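Local coordinates for protein probable benzoylformate decarboxylase (Rhodococcus jostii, PDB 7ORX) that belongs to the thiamine diphosphate-dependent enzymes and, in an assembly of four chains, binds thiamine diphosphate together with a sodium ion, at residues L20-G25 and D41-L46; Q102-I107 and S160-D165; L210-D215 and V276-F281. All coordinates share one frame; numbering follows the deposited sequence.

Interaction 1: residues L20-G25 and D41-L46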
ATOM      1  N   LEU C  20       2.584  -9.454  28.975  1.00 80.65           N
ATOM      2  CA  LEU C  20       2.577 -10.376  27.790  1.00 81.09           C
ATOM      3  C   LEU C  20       3.490 -11.585  28.021  1.00 81.08           C
ATOM      4  O   LEU C  20       4.371 -11.835  27.167  1.00 78.46           O
ATOM      5  CB  LEU C  20       3.032  -9.660  26.517  1.00 82.88           C
ATOM      6  CG  LEU C  20       1.970  -8.819  25.818  1.00 85.59           C
ATOM      7  CD1 LEU C  20       1.619  -7.607  26.664  1.00 89.81           C
ATOM      8  CD2 LEU C  20       2.483  -8.353  24.469  1.00 87.36           C
ATOM      9  N   THR C  21       3.213 -12.369  29.064  1.00 81.52           N
ATOM     10  CA  THR C  21       4.004 -13.555  29.459  1.00 82.57           C
ATOM     11  C   THR C  21       3.441 -14.854  28.853  1.00 80.56           C
ATOM     12  O   THR C  21       4.052 -15.898  29.077  1.00 81.12           O
ATOM     13  CB  THR C  21       4.061 -13.619  30.978  1.00 85.31           C
ATOM     14  OG1 THR C  21       2.736 -13.364  31.423  1.00 86.28           O
ATOM     15  CG2 THR C  21       4.996 -12.585  31.547  1.00 87.13           C
ATOM     16  N   THR C  22       2.372 -14.779  28.064  1.00 77.25           N
ATOM     17  CA  THR C  22       1.818 -15.926  27.330  1.00 76.16           C
ATOM     18  C   THR C  22       1.984 -15.680  25.839  1.00 72.86           C
ATOM     19  O   THR C  22       1.484 -14.685  25.350  1.00 75.47           O
ATOM     20  CB  THR C  22       0.356 -16.130  27.718  1.00 78.26           C
ATOM     21  OG1 THR C  22       0.338 -16.207  29.137  1.00 82.93           O
ATOM     22  CG2 THR C  22      -0.247 -17.369  27.105  1.00 77.92           C
ATOM     23  N   VAL C  23       2.676 -16.557  25.151  1.00 71.78           N
ATOM     24  CA  VAL C  23       3.056 -16.344  23.727  1.00 71.01           C
ATOM     25  C   VAL C  23       2.433 -17.469  22.867  1.00 69.13           C
ATOM     26  O   VAL C  23       2.678 -18.657  23.158  1.00 71.44           O
ATOM     27  CB  VAL C  23       4.586 -16.318  23.626  1.00 71.34           C
ATOM     28  CG1 VAL C  23       5.066 -16.078  22.212  1.00 71.78           C
ATOM     29  CG2 VAL C  23       5.153 -15.315  24.571  1.00 72.50           C
ATOM     30  N   PHE C  24       1.651 -17.132  21.857  1.00 65.28           N
ATOM     31  CA  PHE C  24       1.030 -18.122  20.950  1.00 64.51           C
ATOM     32  C   PHE C  24       1.889 -18.164  19.692  1.00 64.77           C
ATOM     33  O   PHE C  24       2.239 -17.087  19.251  1.00 64.31           O
ATOM     34  CB  PHE C  24      -0.419 -17.710  20.715  1.00 62.53           C
ATOM     35  CG  PHE C  24      -1.268 -17.707  21.967  1.00 62.10           C
ATOM     36  CD1 PHE C  24      -1.284 -16.617  22.829  1.00 60.84           C
ATOM     37  CD2 PHE C  24      -2.038 -18.806  22.296  1.00 62.04           C
ATOM     38  CE1 PHE C  24      -2.085 -16.626  23.962  1.00 61.02           C
ATOM     39  CE2 PHE C  24      -2.828 -18.804  23.434  1.00 62.56           C
ATOM     40  CZ  PHE C  24      -2.852 -17.712  24.266  1.00 61.94           C
ATOM     41  N   GLY C  25       2.272 -19.322  19.167  1.00 66.23           N
ATOM     42  CA  GLY C  25       3.255 -19.351  18.078  1.00 67.62           C
ATOM     43  C   GLY C  25       3.138 -20.599  17.217  1.00 71.28           C
ATOM     44  O   GLY C  25       2.585 -21.618  17.663  1.00 73.55           O
ATOM     45  N   ASP C  41       9.436 -17.802  33.347  1.00100.38           N
ATOM     46  CA  ASP C  41       8.088 -17.351  33.808  1.00 99.61           C
ATOM     47  C   ASP C  41       7.131 -17.175  32.602  1.00 94.50           C
ATOM     48  O   ASP C  41       5.936 -16.886  32.812  1.00 94.92           O
ATOM     49  CB  ASP C  41       8.180 -16.118  34.726  1.00101.28           C
ATOM     50  CG  ASP C  41       8.894 -14.904  34.141  1.00103.82           C
ATOM     51  OD1 ASP C  41      10.052 -15.069  33.647  1.00104.05           O
ATOM     52  OD2 ASP C  41       8.292 -13.785  34.177  1.00104.17           O
ATOM     53  N   PHE C  42       7.618 -17.325  31.365  1.00 90.81           N
ATOM     54  CA  PHE C  42       6.817 -17.183  30.114  1.00 86.45           C
ATOM     55  C   PHE C  42       6.355 -18.573  29.652  1.00 84.44           C
ATOM     56  O   PHE C  42       7.153 -19.539  29.786  1.00 82.65           O
ATOM     57  CB  PHE C  42       7.642 -16.592  28.970  1.00 84.79           C
ATOM     58  CG  PHE C  42       7.833 -15.099  28.974  1.00 84.62           C
ATOM     59  CD1 PHE C  42       8.356 -14.443  30.068  1.00 85.66           C
ATOM     60  CD2 PHE C  42       7.526 -14.351  27.856  1.00 84.34           C
ATOM     61  CE1 PHE C  42       8.541 -13.077  30.063  1.00 85.22           C
ATOM     62  CE2 PHE C  42       7.690 -12.979  27.860  1.00 83.96           C
ATOM     63  CZ  PHE C  42       8.200 -12.347  28.962  1.00 84.25           C
ATOM     64  N   ARG C  43       5.141 -18.664  29.098  1.00 82.08           N
ATOM     65  CA  ARG C  43       4.632 -19.922  28.513  1.00 81.81           C
ATOM     66  C   ARG C  43       4.408 -19.745  27.025  1.00 77.81           C
ATOM     67  O   ARG C  43       3.824 -18.769  26.650  1.00 77.40           O
ATOM     68  CB  ARG C  43       3.396 -20.456  29.239  1.00 84.16           C
ATOM     69  CG  ARG C  43       2.151 -19.586  29.332  1.00 84.66           C
ATOM     70  CD  ARG C  43       1.328 -20.351  30.382  1.00 88.76           C
ATOM     71  NE  ARG C  43      -0.137 -20.314  30.400  1.00 90.80           N
ATOM     72  CZ  ARG C  43      -0.874 -19.282  30.787  1.00 93.48           C
ATOM     73  NH1 ARG C  43      -0.302 -18.152  31.153  1.00 97.62           N
ATOM     74  NH2 ARG C  43      -2.185 -19.366  30.795  1.00 95.03           N
ATOM     75  N   TYR C  44       4.918 -20.671  26.224  1.00 76.75           N
ATOM     76  CA  TYR C  44       4.706 -20.701  24.764  1.00 75.52           C
ATOM     77  C   TYR C  44       3.568 -21.683  24.486  1.00 75.00           C
ATOM     78  O   TYR C  44       3.551 -22.800  25.046  1.00 77.66           O
ATOM     79  CB  TYR C  44       6.001 -21.093  24.070  1.00 76.98           C
ATOM     80  CG  TYR C  44       5.991 -20.999  22.569  1.00 77.97           C
ATOM     81  CD1 TYR C  44       6.292 -19.818  21.910  1.00 78.09           C
ATOM     82  CD2 TYR C  44       5.721 -22.115  21.803  1.00 81.36           C
ATOM     83  CE1 TYR C  44       6.334 -19.755  20.523  1.00 79.55           C
ATOM     84  CE2 TYR C  44       5.723 -22.069  20.416  1.00 82.53           C
ATOM     85  CZ  TYR C  44       6.067 -20.892  19.770  1.00 81.68           C
ATOM     86  OH  TYR C  44       6.061 -20.880  18.399  1.00 82.15           O
ATOM     87  N   VAL C  45       2.602 -21.281  23.672  1.00 72.07           N
ATOM     88  CA  VAL C  45       1.481 -22.176  23.298  1.00 71.52           C
ATOM     89  C   VAL C  45       1.576 -22.442  21.792  1.00 70.59           C
ATOM     90  O   VAL C  45       1.318 -21.572  21.003  1.00 69.53           O
ATOM     91  CB  VAL C  45       0.142 -21.565  23.725  1.00 70.51           C
ATOM     92  CG1 VAL C  45      -0.971 -22.512  23.365  1.00 71.40           C
ATOM     93  CG2 VAL C  45       0.085 -21.236  25.208  1.00 70.65           C
ATOM     94  N   LEU C  46       2.019 -23.619  21.423  1.00 72.43           N
ATOM     95  CA  LEU C  46       2.191 -23.981  20.000  1.00 73.48           C
ATOM     96  C   LEU C  46       0.815 -24.321  19.385  1.00 73.29           C
ATOM     97  O   LEU C  46       0.010 -25.024  20.032  1.00 73.72           O
ATOM     98  CB  LEU C  46       3.171 -25.161  19.959  1.00 75.33           C
ATOM     99  CG  LEU C  46       3.357 -25.858  18.616  1.00 75.79           C
ATOM    100  CD1 LEU C  46       4.000 -24.927  17.599  1.00 74.72           C
ATOM    101  CD2 LEU C  46       4.200 -27.111  18.796  1.00 77.98           C
TER
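Thr22, Val23, Phe24 and Gly25 run beside Arg43, Tyr44, Val45 and Leu46 as two parallel strands in the sheet of the N-terminal thiamine diphosphate-binding domain, their short axes coming within 4.6 Å. Backbone bonds go back and forth between them: Arg43 N gives to Thr21 O, Val23 N to Arg43 O, Val45 N to Val23 O (2.7 Å) and Gly25 N to Val45 O (3.1 Å). Apolar contacts lie on both faces of the pair. On one, Phe24 and Val45 point the same way, and ring carbon CD2 of Phe24 meets Val45 CB at 3.8 Å. On the other, Val23 CG1, placed anti to the backbone N (chi1 -179°), meets Tyr44 CD1 at 3.9 Å. The Phe42 ring receives Thr21 over one face, with a CH-pi contact from Thr21 CA to its centroid (4.0 Å), while Val23 CG2 lies at its edge. Among the polar groups, Arg43 lies alongside Thr22, with Thr22 CG2 over one guanidinium face. Asp41 forms a salt bridge with Arg16. Strand 43-46 forms one edge of this sheet within the chain, strand 68-73 flanks 22-25, and Met56 of helix 50-64 and Leu418 of helix 409-418 cover Phe24 and Val45.

Interaction 2: residues Q102-I107 and S160-D165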
ATOM      1  N   GLN C 102      14.159 -12.746   7.692  1.00 78.34           N
ATOM      2  CA  GLN C 102      15.472 -13.302   7.292  1.00 82.25           C
ATOM      3  C   GLN C 102      16.569 -12.314   7.729  1.00 79.07           C
ATOM      4  O   GLN C 102      16.257 -11.194   8.152  1.00 78.16           O
ATOM      5  CB  GLN C 102      15.290 -13.592   5.803  1.00 88.20           C
ATOM      6  CG  GLN C 102      16.426 -14.291   5.094  1.00 92.37           C
ATOM      7  CD  GLN C 102      16.779 -15.640   5.652  1.00 92.47           C
ATOM      8  OE1 GLN C 102      17.781 -15.790   6.340  1.00 99.01           O
ATOM      9  NE2 GLN C 102      16.009 -16.635   5.296  1.00 91.28           N
ATOM     10  N   VAL C 103      17.819 -12.734   7.743  1.00 78.83           N
ATOM     11  CA  VAL C 103      18.943 -11.855   8.170  1.00 79.59           C
ATOM     12  C   VAL C 103      18.852 -10.535   7.393  1.00 79.94           C
ATOM     13  O   VAL C 103      18.635 -10.560   6.199  1.00 81.48           O
ATOM     14  CB  VAL C 103      20.297 -12.567   7.988  1.00 81.19           C
ATOM     15  CG1 VAL C 103      21.479 -11.635   7.962  1.00 81.58           C
ATOM     16  CG2 VAL C 103      20.499 -13.608   9.069  1.00 82.44           C
ATOM     17  N   ARG C 104      19.064  -9.421   8.072  1.00 81.14           N
ATOM     18  CA  ARG C 104      18.790  -8.042   7.593  1.00 80.54           C
ATOM     19  C   ARG C 104      19.552  -7.768   6.285  1.00 83.16           C
ATOM     20  O   ARG C 104      18.921  -7.271   5.350  1.00 85.28           O
ATOM     21  CB  ARG C 104      19.134  -7.093   8.743  1.00 77.90           C
ATOM     22  CG  ARG C 104      18.653  -5.683   8.506  1.00 76.32           C
ATOM     23  CD  ARG C 104      18.913  -4.822   9.724  1.00 75.36           C
ATOM     24  NE  ARG C 104      17.787  -4.862  10.639  1.00 72.75           N
ATOM     25  CZ  ARG C 104      16.675  -4.118  10.540  1.00 71.42           C
ATOM     26  NH1 ARG C 104      16.531  -3.244   9.559  1.00 71.61           N
ATOM     27  NH2 ARG C 104      15.689  -4.262  11.419  1.00 69.88           N
ATOM     28  N   SER C 105      20.832  -8.138   6.179  1.00 85.07           N
ATOM     29  CA  SER C 105      21.645  -7.916   4.944  1.00 87.91           C
ATOM     30  C   SER C 105      21.112  -8.704   3.724  1.00 90.31           C
ATOM     31  O   SER C 105      21.405  -8.276   2.601  1.00 93.38           O
ATOM     32  CB  SER C 105      23.133  -8.152   5.161  1.00 87.90           C
ATOM     33  OG  SER C 105      23.397  -9.312   5.931  1.00 86.58           O
ATOM     34  N   THR C 106      20.318  -9.771   3.892  1.00 90.25           N
ATOM     35  CA  THR C 106      19.945 -10.709   2.792  1.00 92.60           C
ATOM     36  C   THR C 106      18.505 -10.495   2.261  1.00 93.25           C
ATOM     37  O   THR C 106      18.156 -11.127   1.223  1.00 95.37           O
ATOM     38  CB  THR C 106      20.121 -12.183   3.215  1.00 94.42           C
ATOM     39  OG1 THR C 106      19.144 -12.574   4.193  1.00 89.80           O
ATOM     40  CG2 THR C 106      21.532 -12.467   3.707  1.00 95.80           C
ATOM     41  N   ILE C 107      17.676  -9.666   2.900  1.00 91.07           N
ATOM     42  CA  ILE C 107      16.234  -9.506   2.509  1.00 89.33           C
ATOM     43  C   ILE C 107      16.147  -8.978   1.061  1.00 89.63           C
ATOM     44  O   ILE C 107      15.320  -9.468   0.317  1.00 90.39           O
ATOM     45  CB  ILE C 107      15.487  -8.607   3.519  1.00 89.11           C
ATOM     46  CG1 ILE C 107      15.441  -9.224   4.922  1.00 88.50           C
ATOM     47  CG2 ILE C 107      14.089  -8.261   3.025  1.00 87.70           C
ATOM     48  CD1 ILE C 107      15.280  -8.203   6.041  1.00 87.08           C
ATOM     49  N   SER C 160       7.666  -6.908  12.123  1.00 68.22           N
ATOM     50  CA  SER C 160       8.533  -7.930  11.472  1.00 69.32           C
ATOM     51  C   SER C 160       9.951  -7.674  11.941  1.00 68.42           C
ATOM     52  O   SER C 160      10.372  -6.589  11.728  1.00 70.55           O
ATOM     53  CB  SER C 160       8.393  -7.871   9.948  1.00 71.98           C
ATOM     54  OG  SER C 160       9.475  -8.480   9.260  1.00 73.65           O
ATOM     55  N   VAL C 161      10.631  -8.624  12.581  1.00 68.04           N
ATOM     56  CA  VAL C 161      12.002  -8.414  13.141  1.00 67.96           C
ATOM     57  C   VAL C 161      12.965  -9.412  12.490  1.00 69.55           C
ATOM     58  O   VAL C 161      12.765 -10.634  12.591  1.00 68.47           O
ATOM     59  CB  VAL C 161      12.017  -8.545  14.672  1.00 66.22           C
ATOM     60  CG1 VAL C 161      13.414  -8.298  15.190  1.00 67.11           C
ATOM     61  CG2 VAL C 161      10.964  -7.670  15.327  1.00 64.71           C
ATOM     62  N   PRO C 162      14.011  -8.920  11.775  1.00 70.81           N
ATOM     63  CA  PRO C 162      15.070  -9.768  11.244  1.00 72.75           C
ATOM     64  C   PRO C 162      15.759 -10.507  12.392  1.00 75.98           C
ATOM     65  O   PRO C 162      15.990  -9.915  13.450  1.00 77.96           O
ATOM     66  CB  PRO C 162      16.030  -8.796  10.553  1.00 73.55           C
ATOM     67  CG  PRO C 162      15.201  -7.582  10.233  1.00 72.10           C
ATOM     68  CD  PRO C 162      14.160  -7.532  11.324  1.00 71.29           C
ATOM     69  N   TYR C 163      16.062 -11.782  12.194  1.00 76.68           N
ATOM     70  CA  TYR C 163      16.362 -12.661  13.344  1.00 78.03           C
ATOM     71  C   TYR C 163      17.705 -12.243  13.953  1.00 78.92           C
ATOM     72  O   TYR C 163      17.887 -12.372  15.169  1.00 81.51           O
ATOM     73  CB  TYR C 163      16.188 -14.121  12.933  1.00 79.34           C
ATOM     74  CG  TYR C 163      17.282 -14.803  12.162  1.00 82.69           C
ATOM     75  CD1 TYR C 163      18.537 -15.037  12.693  1.00 84.97           C
ATOM     76  CD2 TYR C 163      16.995 -15.358  10.926  1.00 85.56           C
ATOM     77  CE1 TYR C 163      19.494 -15.744  11.982  1.00 89.30           C
ATOM     78  CE2 TYR C 163      17.931 -16.077  10.207  1.00 88.67           C
ATOM     79  CZ  TYR C 163      19.190 -16.265  10.727  1.00 90.81           C
ATOM     80  OH  TYR C 163      20.055 -16.966   9.932  1.00 94.68           O
ATOM     81  N   ASP C 164      18.597 -11.674  13.148  1.00 78.13           N
ATOM     82  CA  ASP C 164      19.933 -11.233  13.604  1.00 78.96           C
ATOM     83  C   ASP C 164      19.803 -10.003  14.518  1.00 79.99           C
ATOM     84  O   ASP C 164      20.799  -9.650  15.175  1.00 81.96           O
ATOM     85  CB  ASP C 164      20.889 -11.036  12.421  1.00 79.04           C
ATOM     86  CG  ASP C 164      20.498  -9.981  11.391  1.00 78.67           C
ATOM     87  OD1 ASP C 164      19.290  -9.955  10.996  1.00 75.45           O
ATOM     88  OD2 ASP C 164      21.433  -9.195  10.937  1.00 80.83           O
ATOM     89  N   ASP C 165      18.636  -9.377  14.608  1.00 79.62           N
ATOM     90  CA  ASP C 165      18.474  -8.139  15.423  1.00 79.95           C
ATOM     91  C   ASP C 165      18.486  -8.494  16.909  1.00 80.47           C
ATOM     92  O   ASP C 165      18.903  -7.644  17.693  1.00 80.31           O
ATOM     93  CB  ASP C 165      17.178  -7.397  15.107  1.00 79.63           C
ATOM     94  CG  ASP C 165      17.215  -6.619  13.798  1.00 81.59           C
ATOM     95  OD1 ASP C 165      18.326  -6.567  13.153  1.00 84.00           O
ATOM     96  OD2 ASP C 165      16.134  -6.034  13.431  1.00 81.44           O
TER
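At the C-terminal ends of the adjacent parallel strands 95-101 and 157-162, the loop carrying Val103 and Arg104 is tied to the turn holding Tyr163, Asp164 and Asp165. Arg104 grips the Asp165 carboxylate side-on: NE gives to OD1 at 3.1 Å and NH2 to OD2 at 2.7 Å, each on a syn lone pair. The guanidinium and carboxylate planes are only 12° apart. A bend at chi3 (-90°) swings the guanidinium across Pro162, whose CG lies over one face, 3.6 Å from Arg104 NH2. The backbone joins in, with Arg104 N donating to Asp164 OD1 (3.0 Å) from the syn side but well out of the carboxylate plane. Val103 sets CG2 over one face of the Tyr163 ring, a CH-pi contact of 3.8 Å to the centroid, and Pro162 CB packs on Gln102 O. Arg104 NH2 also donates to Pro132 O, and Arg104 O accepts from Thr133 OG1 of a third subunit; Tyr286 of the second subunit packs on Val103. Two nearly coplanar bonds fix the rotation of both charged groups, and this buried pairing probably keeps Asp165 ionised, while Asp164 binds the backbone of the same arginine.

Interaction 3: residues L210-D215 and V276-F281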
ATOM      1  N   LEU C 210     -27.442  -2.368  22.063  1.00 66.02           N
ATOM      2  CA  LEU C 210     -26.147  -2.543  22.752  1.00 64.90           C
ATOM      3  C   LEU C 210     -25.227  -3.395  21.897  1.00 64.26           C
ATOM      4  O   LEU C 210     -25.674  -4.381  21.302  1.00 65.36           O
ATOM      5  CB  LEU C 210     -26.359  -3.168  24.132  1.00 65.17           C
ATOM      6  CG  LEU C 210     -27.145  -2.288  25.104  1.00 65.97           C
ATOM      7  CD1 LEU C 210     -27.286  -2.904  26.490  1.00 66.37           C
ATOM      8  CD2 LEU C 210     -26.536  -0.934  25.244  1.00 66.39           C
ATOM      9  N   GLY C 211     -23.951  -3.020  21.870  1.00 64.20           N
ATOM     10  CA  GLY C 211     -22.935  -3.699  21.054  1.00 63.27           C
ATOM     11  C   GLY C 211     -21.825  -4.273  21.909  1.00 62.68           C
ATOM     12  O   GLY C 211     -21.800  -4.105  23.133  1.00 63.44           O
ATOM     13  N   PRO C 212     -20.839  -4.897  21.242  1.00 61.29           N
ATOM     14  CA  PRO C 212     -19.843  -5.721  21.906  1.00 60.90           C
ATOM     15  C   PRO C 212     -19.074  -4.871  22.895  1.00 61.90           C
ATOM     16  O   PRO C 212     -18.681  -5.418  23.920  1.00 63.07           O
ATOM     17  CB  PRO C 212     -18.963  -6.333  20.798  1.00 59.84           C
ATOM     18  CG  PRO C 212     -19.354  -5.653  19.536  1.00 59.76           C
ATOM     19  CD  PRO C 212     -20.651  -4.893  19.792  1.00 60.61           C
ATOM     20  N   ALA C 213     -18.842  -3.597  22.575  1.00 62.74           N
ATOM     21  CA  ALA C 213     -17.951  -2.755  23.414  1.00 62.69           C
ATOM     22  C   ALA C 213     -18.541  -2.582  24.817  1.00 62.63           C
ATOM     23  O   ALA C 213     -17.805  -2.347  25.704  1.00 62.85           O
ATOM     24  CB  ALA C 213     -17.701  -1.432  22.754  1.00 63.58           C
ATOM     25  N   VAL C 214     -19.832  -2.788  25.024  1.00 64.39           N
ATOM     26  CA  VAL C 214     -20.412  -2.774  26.395  1.00 64.49           C
ATOM     27  C   VAL C 214     -19.833  -3.959  27.149  1.00 64.91           C
ATOM     28  O   VAL C 214     -19.400  -3.751  28.264  1.00 65.42           O
ATOM     29  CB  VAL C 214     -21.946  -2.824  26.397  1.00 64.60           C
ATOM     30  CG1 VAL C 214     -22.473  -2.879  27.823  1.00 65.13           C
ATOM     31  CG2 VAL C 214     -22.561  -1.640  25.658  1.00 64.87           C
ATOM     32  N   ASP C 215     -19.808  -5.144  26.545  1.00 65.64           N
ATOM     33  CA  ASP C 215     -19.255  -6.369  27.187  1.00 67.52           C
ATOM     34  C   ASP C 215     -17.751  -6.178  27.378  1.00 68.31           C
ATOM     35  O   ASP C 215     -17.293  -6.325  28.512  1.00 70.34           O
ATOM     36  CB  ASP C 215     -19.566  -7.657  26.411  1.00 69.37           C
ATOM     37  CG  ASP C 215     -19.368  -8.940  27.192  1.00 70.45           C
ATOM     38  OD1 ASP C 215     -19.926  -9.031  28.338  1.00 69.64           O
ATOM     39  OD2 ASP C 215     -18.675  -9.861  26.648  1.00 73.90           O
ATOM     40  N   VAL C 276     -25.267   2.025  21.877  1.00 66.06           N
ATOM     41  CA  VAL C 276     -24.018   2.102  22.683  1.00 64.33           C
ATOM     42  C   VAL C 276     -23.090   0.944  22.267  1.00 63.42           C
ATOM     43  O   VAL C 276     -23.500  -0.216  22.286  1.00 63.92           O
ATOM     44  CB  VAL C 276     -24.346   2.089  24.185  1.00 63.50           C
ATOM     45  CG1 VAL C 276     -23.089   2.310  24.993  1.00 63.52           C
ATOM     46  CG2 VAL C 276     -25.411   3.120  24.531  1.00 62.95           C
ATOM     47  N   GLY C 277     -21.894   1.274  21.848  1.00 61.91           N
ATOM     48  CA  GLY C 277     -20.804   0.319  21.698  1.00 61.90           C
ATOM     49  C   GLY C 277     -20.993  -0.571  20.505  1.00 62.97           C
ATOM     50  O   GLY C 277     -20.506  -1.759  20.573  1.00 63.15           O
ATOM     51  N   ALA C 278     -21.591  -0.056  19.434  1.00 63.40           N
ATOM     52  CA  ALA C 278     -21.746  -0.828  18.176  1.00 64.66           C
ATOM     53  C   ALA C 278     -21.606   0.110  17.004  1.00 65.07           C
ATOM     54  O   ALA C 278     -21.898   1.289  17.129  1.00 65.17           O
ATOM     55  CB  ALA C 278     -23.096  -1.548  18.095  1.00 65.30           C
ATOM     56  N   PRO C 279     -21.255  -0.413  15.816  1.00 66.54           N
ATOM     57  CA  PRO C 279     -21.389   0.354  14.585  1.00 67.65           C
ATOM     58  C   PRO C 279     -22.885   0.590  14.395  1.00 69.06           C
ATOM     59  O   PRO C 279     -23.672  -0.048  15.086  1.00 70.20           O
ATOM     60  CB  PRO C 279     -20.822  -0.521  13.465  1.00 67.82           C
ATOM     61  CG  PRO C 279     -20.086  -1.637  14.214  1.00 68.20           C
ATOM     62  CD  PRO C 279     -20.763  -1.777  15.567  1.00 67.23           C
ATOM     63  N   VAL C 280     -23.215   1.498  13.488  1.00 71.34           N
ATOM     64  CA  VAL C 280     -24.586   1.793  12.978  1.00 71.39           C
ATOM     65  C   VAL C 280     -24.540   1.601  11.462  1.00 73.46           C
ATOM     66  O   VAL C 280     -24.008   2.440  10.754  1.00 74.59           O
ATOM     67  CB  VAL C 280     -25.015   3.221  13.374  1.00 70.08           C
ATOM     68  CG1 VAL C 280     -26.354   3.596  12.834  1.00 69.73           C
ATOM     69  CG2 VAL C 280     -25.028   3.388  14.871  1.00 69.80           C
ATOM     70  N   PHE C 281     -24.970   0.450  10.956  1.00 73.54           N
ATOM     71  CA  PHE C 281     -25.091  -0.803  11.692  1.00 74.89           C
ATOM     72  C   PHE C 281     -24.311  -1.885  10.915  1.00 74.59           C
ATOM     73  O   PHE C 281     -23.982  -1.729   9.708  1.00 73.24           O
ATOM     74  CB  PHE C 281     -26.564  -1.217  11.883  1.00 75.26           C
ATOM     75  CG  PHE C 281     -27.417  -0.465  12.885  1.00 74.05           C
ATOM     76  CD1 PHE C 281     -27.283  -0.676  14.245  1.00 73.65           C
ATOM     77  CD2 PHE C 281     -28.430   0.385  12.470  1.00 74.17           C
ATOM     78  CE1 PHE C 281     -28.064   0.009  15.162  1.00 74.07           C
ATOM     79  CE2 PHE C 281     -29.269   1.008  13.385  1.00 74.65           C
ATOM     80  CZ  PHE C 281     -29.086   0.817  14.731  1.00 74.27           C
TER
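Leu210 lays its CD2 methyl against Val276 CB at 3.9 Å, the two side chains lying alongside each other and pointing the same way. They stand on neighbouring parallel strands, 206-210 and 272-276, in the middle of the Rossmann-like sheet of the central domain. Its strand order, 3-2-1-4-5-6, makes these the first and fourth strands, so the contact marks the switch point from which the chain connections run outward in the two directions. The last bond of the pair, Gly211 N to Val276 O, is 2.9 Å long. Beyond it the strands end differently: 206-210 passes through Gly211 into helix 212-216, whereas 272-276 turns at Gly277, with a positive phi of 74°, into a loop. The first turn of the helix packs on that exit, Ala213 CB against Gly277 CA. Val214 crosses Val276 at about a right angle, CG2 to CG1 4.0 Å, and Val321 of helix 321-331 packs against both. The methyl of Ala278 faces Gly211, CB to CA 3.7 Å, where the glycine presents only backbone. Further along, Ala278 O accepts from His300 NE2. The Gly277 carbonyl is held by the start of the helix: Ala213 N donates to its O at 3.2 Å, in the carbonyl plane and on a lone pair.

Followed from the N terminus, the three contacts come in series; none nests in or crosses another. Interaction 1 closes a 15-residue connection that includes Asn26, Pro27 and Gly28 of the thiamine diphosphate pocket. Interaction 2 spans 52 residues, including strand 128-130 and helix 138-149, and belongs to the same six-stranded sheet as interaction 1, their centres about 22 Å apart. Both touch the second subunit, and interaction 2 also reaches a third. Interaction 3 closes the longest of these loops, 60 residues that include strands 234-236 and 252-255, inside the central domain. It lies across the chain's centre from interaction 1, with about 18 Å between nearest atoms, and joins two middle strands of a separate sheet.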